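Local coordinates for lysosome-associated membrane glycoprotein 1 (Mus musculus, PDB 5GV0) that is a heavily glycosylated membrane protein of the lysosome, whose membrane-proximal luminal domain probably takes part in assembly with other copies of the protein, at residues V62-K65 against N66-L69. Residues are numbered along the deposited sequence; the frame is centred on the assembly and turned at random.
Sequences VENK and NRAL
Arg67, on the second strand of a beta hairpin, reaches across to the first and donates to the carbonyl of Val62. Its NH2 meets Val62 O at 3.0 Å, almost straight at 172°. The oxygen lies in the guanidinium plane, but the donor stands above the carbonyl plane. Leu69 N reaches Val62 O from the opposite face of its plane, at 2.9 Å. Arg67 starts with CG anti to the backbone N (chi1 -176°), then bends at chi2 and chi3, which turns the guanidinium across segment 62-65. Asn64 lies over one face of this group, the amide plane turned 57° from it. Its ND2 is 3.3 Å from Arg67 NH1, two donors side by side. Asp47 bonds to both residues: it accepts from Asn64 ND2 and forms a salt bridge with Arg67 NH2. At the turn, Asn64 OD1 accepts from Asn66 N at 3.0 Å. On the sheet face that carries Arg67, Val62 CG2 packs 3.7 Å from Leu69 CB. The other face carries Glu63 and Ala68, whose CB atoms are 3.9 Å apart, and an N-linked sugar touches Ala68. The buried arginine charge is thus met by Asp47 and a backbone carbonyl, which probably fixes the guanidinium's rotation.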
loop_
_atom_site.group_PDB
_atom_site.type_symbol
_atom_site.label_atom_id
_atom_site.label_comp_id
_atom_site.label_asym_id
_atom_site.label_seq_id
_atom_site.Cartn_x
_atom_site.Cartn_y
_atom_site.Cartn_z
ATOM N N VAL A 62 -6.689 -3.883 -2.941
ATOM C CA VAL A 62 -7.265 -3.081 -4.005
ATOM C C VAL A 62 -7.105 -3.840 -5.316
ATOM O O VAL A 62 -5.998 -4.234 -5.694
ATOM C CB VAL A 62 -6.620 -1.671 -4.077
ATOM C CG1 VAL A 62 -6.851 -0.933 -2.765
ATOM C CG2 VAL A 62 -5.129 -1.750 -4.353
ATOM N N GLU A 63 -8.210 -4.074 -6.009
ATOM C CA GLU A 63 -8.144 -4.974 -7.146
ATOM C C GLU A 63 -9.073 -4.610 -8.291
ATOM O O GLU A 63 -10.042 -3.862 -8.132
ATOM C CB GLU A 63 -8.436 -6.405 -6.690
ATOM C CG GLU A 63 -9.797 -6.602 -6.041
ATOM C CD GLU A 63 -9.929 -7.966 -5.387
ATOM O OE1 GLU A 63 -9.477 -8.970 -5.983
ATOM O OE2 GLU A 63 -10.473 -8.039 -4.269
ATOM N N ASN A 64 -8.738 -5.152 -9.453
ATOM C CA ASN A 64 -9.609 -5.134 -10.612
ATOM C C ASN A 64 -9.451 -6.461 -11.348
ATOM O O ASN A 64 -8.907 -7.416 -10.792
ATOM C CB ASN A 64 -9.298 -3.940 -11.516
ATOM C CG ASN A 64 -7.850 -3.891 -11.952
ATOM O OD1 ASN A 64 -7.268 -4.898 -12.350
ATOM N ND2 ASN A 64 -7.257 -2.704 -11.882
ATOM N N LYS A 65 -9.916 -6.519 -12.591
ATOM C CA LYS A 65 -9.935 -7.770 -13.342
ATOM C C LYS A 65 -8.540 -8.355 -13.585
ATOM O O LYS A 65 -8.370 -9.572 -13.623
ATOM C CB LYS A 65 -10.651 -7.560 -14.680
ATOM C CG LYS A 65 -10.933 -8.841 -15.447
ATOM C CD LYS A 65 -11.733 -8.562 -16.711
ATOM C CE LYS A 65 -10.929 -7.747 -17.711
ATOM N NZ LYS A 65 -9.734 -8.491 -18.202
ATOM N N ASN A 66 -7.544 -7.488 -13.737
ATOM C CA ASN A 66 -6.209 -7.932 -14.129
ATOM C C ASN A 66 -5.149 -7.832 -13.041
ATOM O O ASN A 66 -3.987 -8.161 -13.273
ATOM C CB ASN A 66 -5.734 -7.136 -15.346
ATOM C CG ASN A 66 -6.409 -7.571 -16.630
ATOM O OD1 ASN A 66 -7.132 -6.798 -17.259
ATOM N ND2 ASN A 66 -6.172 -8.816 -17.030
ATOM N N ARG A 67 -5.542 -7.395 -11.850
ATOM C CA ARG A 67 -4.552 -7.047 -10.840
ATOM C C ARG A 67 -5.142 -7.030 -9.442
ATOM O O ARG A 67 -6.248 -6.534 -9.236
ATOM C CB ARG A 67 -3.956 -5.678 -11.164
ATOM C CG ARG A 67 -2.832 -5.224 -10.254
ATOM C CD ARG A 67 -2.951 -3.733 -9.987
ATOM N NE ARG A 67 -3.959 -3.465 -8.971
ATOM C CZ ARG A 67 -4.810 -2.444 -8.996
ATOM N NH1 ARG A 67 -4.797 -1.570 -9.997
ATOM N NH2 ARG A 67 -5.682 -2.304 -8.010
ATOM N N ALA A 68 -4.400 -7.569 -8.481
ATOM C CA ALA A 68 -4.768 -7.445 -7.082
ATOM C C ALA A 68 -3.551 -7.046 -6.273
ATOM O O ALA A 68 -2.515 -7.714 -6.325
ATOM C CB ALA A 68 -5.363 -8.750 -6.557
ATOM N N LEU A 69 -3.678 -5.944 -5.547
ATOM C CA LEU A 69 -2.616 -5.445 -4.682
ATOM C C LEU A 69 -3.052 -5.509 -3.237
ATOM O O LEU A 69 -4.087 -4.942 -2.891
ATOM C CB LEU A 69 -2.263 -4.003 -5.039
ATOM C CG LEU A 69 -1.309 -3.302 -4.060
ATOM C CD1 LEU A 69 0.097 -3.876 -4.166
ATOM C CD2 LEU A 69 -1.293 -1.791 -4.305
#